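Fatty acid synthase 1, isoform A (Drosophila melanogaster, PDB 6FN6) is a multifunctional enzyme that probably builds long-chain saturated fatty acids from acetyl-CoA and malonyl-CoA using NADPH, represented here by its dehydratase, enoylreductase and ketoreductase region. Local coordinates at residues Thr272-Leu275 with Lys281-Leu284; Val293-Ser298 with Glu328-Leu333; Leu318-Leu323 with Gly335-Val340; Asp468-Ala473 with Thr501-Glu506; Ala475-Glu480 with Gly509-Leu514. All blocks are in the same frame, centred on the assembly; numbering follows the deposited sequence.

Contact 1. Residues Thr272-Leu275 with Lys281-Leu284; sequences TTDL and KARL
A282 is the residue most covered here, its methyl lying against the bend of chain formed by D274 and L275. The A282 CB lies 4.1 Å from D274 CB, so that the methyl meets the methylene of the aspartate and not its carboxylate. A second approach is to the backbone, where L275 N sits 4.2 Å from A282 CB. L275 adds a looser touch with the foot of its side chain, its CB lying 4.4 Å from the carbonyl oxygen A282 O, while the rest of the leucine reaches on to H285 and V289 further along the same helix. The D274 carboxylate has partners elsewhere: with CG beside the backbone N (chi1 -68°), OD1 accepts hydrogen bonds from S433 OG and from the backbone N of G435. The aspartate therefore ties this loop to the end of strand 426-433 and the loop after it, and spends only its aliphatic carbon on the helix. The packing is small and apolar, and it closes the connection from the short edge strand 270-271 into helix 279-296. That strand lies beside strand 426-433 at one margin of a mixed sheet, and R283 forms a salt bridge with E407 of strand 402-409.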
# COMPACT_ATOMS: atom_id res chain seq x y z
N THR A 272 -75.27 -1.62 24.37
CA THR A 272 -75.31 -0.36 25.11
C THR A 272 -73.95 -0.02 25.70
O THR A 272 -73.82 0.92 26.48
CB THR A 272 -76.34 -0.42 26.26
OG1 THR A 272 -75.96 -1.45 27.18
CG2 THR A 272 -77.73 -0.70 25.72
N THR A 273 -72.94 -0.79 25.31
CA THR A 273 -71.57 -0.53 25.75
C THR A 273 -70.71 -0.14 24.56
O THR A 273 -70.72 -0.80 23.52
CB THR A 273 -70.95 -1.76 26.44
OG1 THR A 273 -71.79 -2.17 27.53
CG2 THR A 273 -69.56 -1.44 26.96
N ASP A 274 -69.96 0.95 24.71
CA ASP A 274 -69.06 1.40 23.65
C ASP A 274 -68.06 0.30 23.33
O ASP A 274 -67.62 -0.44 24.21
CB ASP A 274 -68.34 2.68 24.07
CG ASP A 274 -69.27 3.87 24.18
OD1 ASP A 274 -70.50 3.67 24.10
OD2 ASP A 274 -68.77 5.00 24.35
N LEU A 275 -67.72 0.18 22.06
CA LEU A 275 -66.83 -0.88 21.60
C LEU A 275 -65.38 -0.59 21.98
O LEU A 275 -64.51 -1.44 21.85
CB LEU A 275 -66.96 -1.05 20.08
CG LEU A 275 -68.30 -1.62 19.63
CD1 LEU A 275 -68.50 -1.46 18.12
CD2 LEU A 275 -68.43 -3.09 20.03
N LYS A 281 -62.36 6.14 18.74
CA LYS A 281 -62.12 4.77 18.28
C LYS A 281 -63.39 3.93 18.38
O LYS A 281 -63.62 3.05 17.55
CB LYS A 281 -61.00 4.12 19.08
CG LYS A 281 -59.61 4.35 18.52
CD LYS A 281 -58.58 3.42 19.14
CE LYS A 281 -58.72 1.99 18.61
NZ LYS A 281 -58.38 1.88 17.16
N ALA A 282 -64.21 4.22 19.39
CA ALA A 282 -65.45 3.48 19.59
C ALA A 282 -66.37 3.69 18.40
O ALA A 282 -66.98 2.74 17.90
CB ALA A 282 -66.12 3.91 20.88
N ARG A 283 -66.46 4.93 17.95
CA ARG A 283 -67.29 5.28 16.80
C ARG A 283 -66.81 4.57 15.53
O ARG A 283 -67.62 4.03 14.78
CB ARG A 283 -67.29 6.79 16.58
CG ARG A 283 -68.28 7.28 15.55
CD ARG A 283 -68.53 8.78 15.68
NE ARG A 283 -69.30 9.32 14.57
CZ ARG A 283 -68.78 9.70 13.41
NH1 ARG A 283 -67.47 9.59 13.20
NH2 ARG A 283 -69.56 10.19 12.46
N LEU A 284 -65.51 4.60 15.30
CA LEU A 284 -64.93 3.94 14.13
C LEU A 284 -65.27 2.45 14.13
O LEU A 284 -65.59 1.88 13.09
CB LEU A 284 -63.42 4.14 14.08
CG LEU A 284 -62.94 5.56 13.76
CD1 LEU A 284 -61.42 5.61 13.73
CD2 LEU A 284 -63.51 6.08 12.44

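Contact 2. Residues Val293-Ser298 with Glu328-Leu333; sequences VIIENS and EGEPVL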
# COMPACT_ATOMS: atom_id res chain seq x y z
N VAL A 293 -71.73 -6.16 8.82
CA VAL A 293 -73.05 -6.78 8.79
C VAL A 293 -73.64 -6.65 7.39
O VAL A 293 -74.28 -7.58 6.89
CB VAL A 293 -73.98 -6.16 9.85
CG1 VAL A 293 -75.41 -6.70 9.71
CG2 VAL A 293 -73.44 -6.43 11.24
N ILE A 294 -73.44 -5.49 6.76
CA ILE A 294 -73.97 -5.24 5.42
C ILE A 294 -73.31 -6.17 4.42
O ILE A 294 -73.98 -6.79 3.60
CB ILE A 294 -73.78 -3.76 5.02
CG1 ILE A 294 -74.55 -2.85 5.98
CG2 ILE A 294 -74.24 -3.53 3.59
CD1 ILE A 294 -74.17 -1.39 5.87
N ILE A 295 -71.98 -6.26 4.47
CA ILE A 295 -71.24 -7.14 3.57
C ILE A 295 -71.72 -8.57 3.79
O ILE A 295 -71.98 -9.30 2.83
CB ILE A 295 -69.71 -7.01 3.79
CG1 ILE A 295 -69.23 -5.63 3.36
CG2 ILE A 295 -68.95 -8.10 3.02
CD1 ILE A 295 -67.81 -5.31 3.77
N GLU A 296 -71.84 -8.95 5.05
CA GLU A 296 -72.28 -10.29 5.43
C GLU A 296 -73.65 -10.62 4.83
O GLU A 296 -73.94 -11.78 4.55
CB GLU A 296 -72.31 -10.42 6.95
CG GLU A 296 -72.39 -11.85 7.47
CD GLU A 296 -72.11 -11.94 8.97
OE1 GLU A 296 -71.21 -12.70 9.37
OE2 GLU A 296 -72.82 -11.25 9.74
N ASN A 297 -74.47 -9.60 4.64
CA ASN A 297 -75.85 -9.79 4.18
C ASN A 297 -76.10 -9.17 2.80
O ASN A 297 -77.17 -8.64 2.55
CB ASN A 297 -76.83 -9.21 5.19
CG ASN A 297 -76.91 -10.03 6.46
OD1 ASN A 297 -77.57 -11.07 6.50
ND2 ASN A 297 -76.23 -9.57 7.51
N SER A 298 -75.10 -9.25 1.93
CA SER A 298 -75.26 -8.78 0.55
C SER A 298 -75.11 -9.94 -0.42
O SER A 298 -74.83 -9.73 -1.61
CB SER A 298 -74.24 -7.68 0.24
OG SER A 298 -72.93 -8.19 0.22
N GLU A 328 -63.10 -1.66 0.83
CA GLU A 328 -61.95 -2.05 0.03
C GLU A 328 -61.09 -3.08 0.75
O GLU A 328 -60.50 -3.96 0.12
CB GLU A 328 -61.10 -0.81 -0.30
CG GLU A 328 -61.77 0.19 -1.23
CD GLU A 328 -61.70 -0.23 -2.69
OE1 GLU A 328 -61.05 -1.24 -3.00
OE2 GLU A 328 -62.31 0.47 -3.54
N GLY A 329 -61.05 -2.98 2.07
CA GLY A 329 -60.29 -3.90 2.90
C GLY A 329 -60.70 -5.35 2.71
O GLY A 329 -59.85 -6.24 2.67
N GLU A 330 -62.00 -5.59 2.62
CA GLU A 330 -62.52 -6.94 2.44
C GLU A 330 -62.02 -7.52 1.11
O GLU A 330 -62.06 -6.83 0.09
CB GLU A 330 -64.05 -6.94 2.47
CG GLU A 330 -64.68 -8.26 2.88
CD GLU A 330 -64.48 -8.58 4.35
OE1 GLU A 330 -64.15 -7.65 5.12
OE2 GLU A 330 -64.65 -9.75 4.74
N PRO A 331 -61.53 -8.78 1.11
CA PRO A 331 -60.97 -9.34 -0.13
C PRO A 331 -61.99 -9.41 -1.26
O PRO A 331 -63.19 -9.52 -0.99
CB PRO A 331 -60.53 -10.74 0.28
CG PRO A 331 -60.41 -10.71 1.76
CD PRO A 331 -61.44 -9.74 2.23
N VAL A 332 -61.51 -9.37 -2.50
CA VAL A 332 -62.36 -9.48 -3.69
C VAL A 332 -63.65 -8.68 -3.50
O VAL A 332 -64.76 -9.18 -3.68
CB VAL A 332 -62.65 -10.97 -4.04
CG1 VAL A 332 -63.48 -11.67 -2.94
CG2 VAL A 332 -63.33 -11.09 -5.40
N LEU A 333 -63.49 -7.40 -3.16
CA LEU A 333 -64.62 -6.51 -2.98
C LEU A 333 -64.18 -5.06 -3.17
O LEU A 333 -63.23 -4.61 -2.55
CB LEU A 333 -65.23 -6.70 -1.59
CG LEU A 333 -66.52 -5.95 -1.27
CD1 LEU A 333 -67.71 -6.62 -1.94
CD2 LEU A 333 -66.73 -5.86 0.23
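The E330 carboxylate does not stack on I295, for its chain meets the isoleucine through a methylene: I295 CG2 is 4.3 Å from E330 CG. The other flat group, the N297 amide, is bonded at its edge within its own segment. V293 O lies only 14° out of the amide plane and accepts from N297 ND2 at 2.9 Å, with an N-H...O angle of 157°. N297 has just left helical geometry, and its side chain folds back on the last turn of helix 279-296, where ND2 makes this bond, while its OD1 accepts from the backbone N of I541. S298 follows suit: its OG and its backbone N both reach I295 O from the same face. The main packing is between branched ends. I295 CD1 approaches L333 CD2 to 3.7 Å, the two side chains meeting at a slant. In I295 the CG1 branch stands beside the backbone N (chi1 -67°), which sends CD1 to the leucine and leaves CG2 for the glutamate. Chemically, then, the contact across the segments is apolar, with I295 meeting L333 and the CG of E330, whereas the polar groups of N297 and S298 at the helix end are settled within their own segment or by outside partners.

Contact 3. Residues Leu318-Leu323 with Gly335-Val340; sequences LVANRL and GDVAVV
L318 opens the contact from the loop ahead of helix 320-329, its CD2 methyl resting 4.2 Å from V339 CG1. The same leucine also touches E308 and L353, and so spans from strand 303-309 to helix 346-353. V319 turns to the other side, against R283 and L287 of helix 279-296, while its backbone N donates to the E308 carboxylate. A320, the first residue of the helix, carries the centre of the packing: its CB comes within 3.6 Å of V339 CG2 and 4.1 Å of V337 CG1. The latter methyl also lies 3.9 Å from A320 O, so the small side chain and the carbonyl beside it both rest on the valine. V339 shares its branches between two neighbours, because CG1 stands anti to the backbone N (chi1 -178°) and faces L318 while CG2 is given to the alanine. Next, N321 bonds L353 O at the end of helix 346-353 and S356 OG beyond it. L323, one turn on from A320, leans toward the strand at a greater distance and packs on L287. In the fold this joins helix 320-329 to strand 334-341 within the beta-alpha-beta unit that begins with strand 303-309. The two strands lie side by side and parallel, D336 and A338 bonding to the backbone of 304-308, while helix 346-353 covers V339 with I349 and L353.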
# COMPACT_ATOMS: atom_id res chain seq x y z
N LEU A 318 -66.77 14.18 7.64
CA LEU A 318 -67.49 13.12 6.94
C LEU A 318 -66.70 11.81 7.01
O LEU A 318 -65.47 11.84 7.07
CB LEU A 318 -67.80 13.51 5.49
CG LEU A 318 -66.65 14.06 4.64
CD1 LEU A 318 -65.89 12.94 3.95
CD2 LEU A 318 -67.20 15.05 3.61
N VAL A 319 -67.40 10.68 7.00
CA VAL A 319 -66.77 9.38 7.23
C VAL A 319 -66.57 8.59 5.93
O VAL A 319 -66.03 7.48 5.97
CB VAL A 319 -67.60 8.55 8.23
CG1 VAL A 319 -67.76 9.29 9.55
CG2 VAL A 319 -68.96 8.18 7.65
N ALA A 320 -67.03 9.14 4.81
CA ALA A 320 -67.00 8.44 3.53
C ALA A 320 -65.70 7.67 3.28
O ALA A 320 -65.73 6.50 2.90
CB ALA A 320 -67.22 9.44 2.40
N ASN A 321 -64.56 8.33 3.51
CA ASN A 321 -63.26 7.70 3.28
C ASN A 321 -63.12 6.43 4.10
O ASN A 321 -62.69 5.40 3.60
CB ASN A 321 -62.12 8.67 3.60
CG ASN A 321 -61.91 9.71 2.52
OD1 ASN A 321 -62.48 9.62 1.43
ND2 ASN A 321 -61.09 10.71 2.81
N ARG A 322 -63.47 6.52 5.38
CA ARG A 322 -63.36 5.38 6.29
C ARG A 322 -64.24 4.23 5.82
O ARG A 322 -63.83 3.07 5.87
CB ARG A 322 -63.75 5.79 7.71
CG ARG A 322 -63.60 4.68 8.74
CD ARG A 322 -62.15 4.25 8.93
NE ARG A 322 -61.31 5.33 9.44
CZ ARG A 322 -59.99 5.26 9.54
NH1 ARG A 322 -59.34 4.17 9.17
NH2 ARG A 322 -59.31 6.30 10.02
N LEU A 323 -65.45 4.54 5.36
CA LEU A 323 -66.36 3.51 4.88
C LEU A 323 -65.77 2.79 3.67
O LEU A 323 -65.71 1.56 3.65
CB LEU A 323 -67.72 4.11 4.53
CG LEU A 323 -68.46 4.84 5.65
CD1 LEU A 323 -69.82 5.32 5.15
CD2 LEU A 323 -68.63 3.96 6.88
N GLY A 335 -65.67 -0.85 -3.64
CA GLY A 335 -66.76 -0.01 -3.19
C GLY A 335 -67.05 1.18 -4.08
O GLY A 335 -66.14 1.78 -4.66
N ASP A 336 -68.33 1.51 -4.20
CA ASP A 336 -68.76 2.73 -4.88
C ASP A 336 -69.37 3.68 -3.86
O ASP A 336 -70.58 3.68 -3.65
CB ASP A 336 -69.77 2.41 -5.98
CG ASP A 336 -70.33 3.66 -6.63
OD1 ASP A 336 -69.62 4.70 -6.64
OD2 ASP A 336 -71.47 3.61 -7.14
N VAL A 337 -68.52 4.48 -3.23
CA VAL A 337 -68.97 5.39 -2.18
C VAL A 337 -68.97 6.81 -2.73
O VAL A 337 -68.05 7.22 -3.42
CB VAL A 337 -68.08 5.28 -0.93
CG1 VAL A 337 -68.56 6.23 0.16
CG2 VAL A 337 -68.06 3.85 -0.42
N ALA A 338 -70.03 7.55 -2.41
CA ALA A 338 -70.16 8.93 -2.85
C ALA A 338 -70.61 9.81 -1.70
O ALA A 338 -71.19 9.33 -0.72
CB ALA A 338 -71.15 9.02 -4.01
N VAL A 339 -70.33 11.11 -1.80
CA VAL A 339 -70.80 12.07 -0.82
C VAL A 339 -71.85 12.95 -1.49
O VAL A 339 -71.58 13.62 -2.48
CB VAL A 339 -69.65 12.91 -0.25
CG1 VAL A 339 -70.17 13.88 0.81
CG2 VAL A 339 -68.57 12.01 0.33
N VAL A 340 -73.05 12.93 -0.93
CA VAL A 340 -74.17 13.69 -1.47
C VAL A 340 -74.28 15.01 -0.74
O VAL A 340 -74.23 15.06 0.49
CB VAL A 340 -75.48 12.90 -1.38
CG1 VAL A 340 -76.58 13.61 -2.16
CG2 VAL A 340 -75.30 11.48 -1.89

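Contact 4. Residues Asp468-Ala473 with Thr501-Glu506; sequences DDLKAA and TCIKNE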
# COMPACT_ATOMS: atom_id res chain seq x y z
N ASP A 468 -74.66 -33.21 3.77
CA ASP A 468 -75.33 -33.59 2.53
C ASP A 468 -76.78 -33.14 2.55
O ASP A 468 -77.34 -32.76 1.52
CB ASP A 468 -75.24 -35.10 2.32
CG ASP A 468 -73.80 -35.59 2.21
OD1 ASP A 468 -73.06 -35.07 1.35
OD2 ASP A 468 -73.42 -36.47 3.00
N ASP A 469 -77.40 -33.19 3.73
CA ASP A 469 -78.77 -32.72 3.89
C ASP A 469 -78.86 -31.25 3.51
O ASP A 469 -79.81 -30.82 2.86
CB ASP A 469 -79.25 -32.93 5.33
CG ASP A 469 -79.30 -34.39 5.73
OD1 ASP A 469 -78.65 -35.21 5.05
OD2 ASP A 469 -79.99 -34.71 6.72
N LEU A 470 -77.86 -30.48 3.93
CA LEU A 470 -77.81 -29.06 3.63
C LEU A 470 -77.61 -28.83 2.14
O LEU A 470 -78.33 -28.04 1.52
CB LEU A 470 -76.69 -28.39 4.43
CG LEU A 470 -76.50 -26.88 4.23
CD1 LEU A 470 -77.76 -26.11 4.61
CD2 LEU A 470 -75.32 -26.39 5.03
N LYS A 471 -76.64 -29.53 1.56
CA LYS A 471 -76.36 -29.43 0.13
C LYS A 471 -77.58 -29.79 -0.69
O LYS A 471 -77.91 -29.11 -1.67
CB LYS A 471 -75.19 -30.35 -0.24
CG LYS A 471 -73.83 -29.82 0.16
CD LYS A 471 -72.72 -30.78 -0.25
CE LYS A 471 -71.35 -30.13 -0.14
NZ LYS A 471 -71.15 -29.07 -1.16
N ALA A 472 -78.26 -30.86 -0.29
CA ALA A 472 -79.47 -31.30 -0.99
C ALA A 472 -80.54 -30.22 -0.88
O ALA A 472 -81.27 -29.96 -1.83
CB ALA A 472 -79.97 -32.61 -0.41
N ALA A 473 -80.62 -29.61 0.30
CA ALA A 473 -81.61 -28.57 0.55
C ALA A 473 -81.30 -27.30 -0.24
O ALA A 473 -82.21 -26.65 -0.75
CB ALA A 473 -81.67 -28.25 2.04
N THR A 501 -69.12 -19.27 7.36
CA THR A 501 -68.31 -19.23 6.15
C THR A 501 -68.53 -20.48 5.32
O THR A 501 -68.62 -20.42 4.09
CB THR A 501 -66.80 -19.08 6.47
OG1 THR A 501 -66.60 -17.93 7.30
CG2 THR A 501 -65.98 -18.93 5.19
N CYS A 502 -68.62 -21.62 5.99
CA CYS A 502 -68.82 -22.90 5.33
C CYS A 502 -70.14 -22.91 4.55
O CYS A 502 -70.22 -23.49 3.46
CB CYS A 502 -68.79 -24.04 6.35
SG CYS A 502 -69.03 -25.67 5.63
N ILE A 503 -71.17 -22.28 5.11
CA ILE A 503 -72.48 -22.23 4.47
C ILE A 503 -72.47 -21.25 3.30
O ILE A 503 -72.96 -21.56 2.22
CB ILE A 503 -73.58 -21.84 5.49
CG1 ILE A 503 -73.71 -22.92 6.57
CG2 ILE A 503 -74.92 -21.64 4.78
CD1 ILE A 503 -74.54 -22.49 7.76
N LYS A 504 -71.92 -20.06 3.54
CA LYS A 504 -71.89 -19.00 2.54
C LYS A 504 -71.33 -19.46 1.20
O LYS A 504 -71.87 -19.14 0.14
CB LYS A 504 -71.06 -17.81 3.04
CG LYS A 504 -71.73 -17.00 4.14
CD LYS A 504 -71.09 -15.63 4.33
CE LYS A 504 -69.70 -15.72 4.95
NZ LYS A 504 -68.62 -15.96 3.95
N ASN A 505 -70.24 -20.23 1.24
CA ASN A 505 -69.53 -20.62 0.02
C ASN A 505 -70.18 -21.79 -0.71
O ASN A 505 -69.74 -22.15 -1.80
CB ASN A 505 -68.08 -20.97 0.35
CG ASN A 505 -67.25 -19.75 0.69
OD1 ASN A 505 -66.70 -19.10 -0.19
ND2 ASN A 505 -67.15 -19.45 1.98
N GLU A 506 -71.21 -22.39 -0.12
CA GLU A 506 -71.90 -23.48 -0.78
C GLU A 506 -72.72 -22.96 -1.95
O GLU A 506 -73.11 -21.79 -1.98
CB GLU A 506 -72.80 -24.22 0.21
CG GLU A 506 -72.06 -25.14 1.15
CD GLU A 506 -71.61 -26.42 0.47
OE1 GLU A 506 -70.66 -27.06 0.97
OE2 GLU A 506 -72.21 -26.79 -0.56
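Two helices of the pseudo-ketoreductase domain, 466-480 and 496-504, lie beside each other next to strand 483-489, and this contact joins them by an apolar touch on the sheet side and a salt bridge toward solvent. L470 CD2 meets I503 CG1 at 4.1 Å, the two side chains crossing at about a right angle, and both also rest on V486. K471 and E506 likewise cross nearly at right angles. The lysine K471 NZ is 2.6 Å from E506 OE2, which receives it on its syn lone pair. A weak bond of 3.0 Å joins K471 NZ to E506 OE1. The approach is thus forked but uneven: the ammonium favours OE2, with OE1 as a weak second acceptor. Both chains are bent where they meet, K471 at its last torsion (chi4 -69°) and E506 at its second (chi2 -76°). N505 donates through both ND2 and N to T501 O, from opposite faces of that carbonyl, and E506 lies just beyond, its backbone N bonded to I503 O. A leucine in place of E506 would probably leave the K471 ammonium without its negative mate and free the lysine tail to turn. OE1 also takes a weak bond from T1072 OG1, linking to helix 1072-1090. The pair, on the solvent side, therefore supplies a directed, charged clasp at the rim of an otherwise apolar interhelical packing.

Contact 5. Residues Ala475-Glu480 with Gly509-Leu514; sequences ATAATE and GKLARL
R513 NH1 donates to two carbonyls at once on either side of L511, the leucine that meets A477: A512 O at 2.7 Å and K510 O at 2.8 Å. Both acceptors lie close to the guanidinium plane, and the N-H to K510 O is nearly straight at 167°, although NH1 stands above the plane of each carbonyl. NE of the same arginine forms a salt bridge with D539, so the guanidinium is held through both NH1 and NE. Between these residues the chain makes a 3-10 turn, closed by the bond from A512 N to G509 O, before it enters strand 512-517. From this turn the L511 side chain reaches the helix. Its CG stands beside the backbone N (chi1 -61°) and the chain then extends, putting the CD1 methyl 3.7 Å from A477 CB. The same L511 CD1 lies 3.7 Å from A478 N, so it sits against the helix backbone as well as on the alanine. The short side chain of A477 allows this close approach, and its methyl also touches Q482 and V484. A512 turns instead to I503 of helix 496-504. With L511 and R513 bonded to V484 and V486, strand 512-517 runs parallel to strand 483-489, and helix 466-480 leads into the latter: an arrangement consistent with the Rossmann-type alternation of helices and parallel strands in this pseudo-ketoreductase domain.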
# COMPACT_ATOMS: atom_id res chain seq x y z
N ALA A 475 -79.69 -27.02 -3.16
CA ALA A 475 -80.02 -27.23 -4.56
C ALA A 475 -81.53 -27.20 -4.77
O ALA A 475 -82.02 -26.58 -5.71
CB ALA A 475 -79.44 -28.55 -5.05
N THR A 476 -82.25 -27.87 -3.88
CA THR A 476 -83.71 -27.91 -3.94
C THR A 476 -84.30 -26.54 -3.65
O THR A 476 -85.33 -26.16 -4.21
CB THR A 476 -84.28 -28.94 -2.95
OG1 THR A 476 -83.65 -30.21 -3.15
CG2 THR A 476 -85.78 -29.09 -3.13
N ALA A 477 -83.64 -25.79 -2.77
CA ALA A 477 -84.12 -24.48 -2.36
C ALA A 477 -84.34 -23.57 -3.56
O ALA A 477 -85.38 -22.90 -3.66
CB ALA A 477 -83.14 -23.84 -1.39
N ALA A 478 -83.37 -23.53 -4.46
CA ALA A 478 -83.46 -22.69 -5.65
C ALA A 478 -84.72 -23.01 -6.44
O ALA A 478 -85.51 -22.12 -6.77
CB ALA A 478 -82.22 -22.87 -6.52
N THR A 479 -84.91 -24.29 -6.75
CA THR A 479 -86.07 -24.74 -7.50
C THR A 479 -87.37 -24.43 -6.77
O THR A 479 -88.32 -23.91 -7.36
CB THR A 479 -86.00 -26.26 -7.78
OG1 THR A 479 -84.77 -26.58 -8.44
CG2 THR A 479 -87.17 -26.71 -8.66
N GLU A 480 -87.41 -24.75 -5.48
CA GLU A 480 -88.64 -24.64 -4.70
C GLU A 480 -88.91 -23.23 -4.17
O GLU A 480 -89.87 -23.02 -3.43
CB GLU A 480 -88.60 -25.63 -3.53
CG GLU A 480 -88.55 -27.10 -3.95
CD GLU A 480 -89.83 -27.56 -4.64
OE1 GLU A 480 -90.45 -28.53 -4.16
OE2 GLU A 480 -90.21 -26.96 -5.67
N GLY A 509 -75.89 -20.82 -1.44
CA GLY A 509 -75.70 -20.44 -0.06
C GLY A 509 -76.40 -19.15 0.30
O GLY A 509 -76.70 -18.90 1.47
N LYS A 510 -76.66 -18.32 -0.70
CA LYS A 510 -77.36 -17.05 -0.48
C LYS A 510 -78.73 -17.28 0.15
O LYS A 510 -79.30 -16.38 0.76
CB LYS A 510 -77.56 -16.30 -1.81
CG LYS A 510 -78.31 -17.11 -2.87
CD LYS A 510 -78.41 -16.37 -4.20
CE LYS A 510 -79.31 -17.13 -5.18
NZ LYS A 510 -80.06 -16.23 -6.09
N LEU A 511 -79.26 -18.50 -0.00
CA LEU A 511 -80.58 -18.83 0.50
C LEU A 511 -80.57 -19.35 1.94
O LEU A 511 -81.62 -19.68 2.49
CB LEU A 511 -81.24 -19.86 -0.42
CG LEU A 511 -81.48 -19.44 -1.88
CD1 LEU A 511 -82.37 -20.46 -2.58
CD2 LEU A 511 -82.06 -18.04 -2.00
N ALA A 512 -79.39 -19.45 2.54
CA ALA A 512 -79.27 -20.04 3.87
C ALA A 512 -79.26 -18.97 4.97
O ALA A 512 -78.81 -17.85 4.75
CB ALA A 512 -78.00 -20.88 3.96
N ARG A 513 -79.77 -19.34 6.14
CA ARG A 513 -79.79 -18.46 7.31
C ARG A 513 -79.35 -19.23 8.55
O ARG A 513 -80.01 -20.18 8.96
CB ARG A 513 -81.18 -17.86 7.52
CG ARG A 513 -81.75 -17.11 6.33
CD ARG A 513 -80.99 -15.82 6.05
NE ARG A 513 -81.58 -15.07 4.94
CZ ARG A 513 -81.25 -15.23 3.66
NH1 ARG A 513 -80.34 -16.13 3.31
NH2 ARG A 513 -81.84 -14.50 2.73
N LEU A 514 -78.25 -18.80 9.17
CA LEU A 514 -77.70 -19.50 10.32
C LEU A 514 -78.33 -19.04 11.63
O LEU A 514 -78.32 -17.86 11.96
CB LEU A 514 -76.18 -19.30 10.39
CG LEU A 514 -75.48 -19.86 11.63
CD1 LEU A 514 -75.71 -21.35 11.76
CD2 LEU A 514 -74.00 -19.54 11.58

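Overall arrangement
The five contacts follow the chain through two neighbouring units. Contacts 1, 2 and 3 lie in the unit built round the mixed sheet of residues 270 to 445, whose strand order is consistent with the pseudo-methyltransferase of animal fatty acid synthases. Contacts 1 and 2 share helix 279-296, their centres 21 Å apart; contacts 2 and 3 share helix 320-329 and alternate along the chain; contacts 1 and 3 touch where R283 packs on V319. Contacts 4 and 5 lie in the pseudo-ketoreductase and share helix 466-480, their centres 9 Å apart, meeting through I503 and A512. Contact 2 approaches that pair, about 5 Å from contact 4 at the nearest atoms, and so lies near where the two units adjoin.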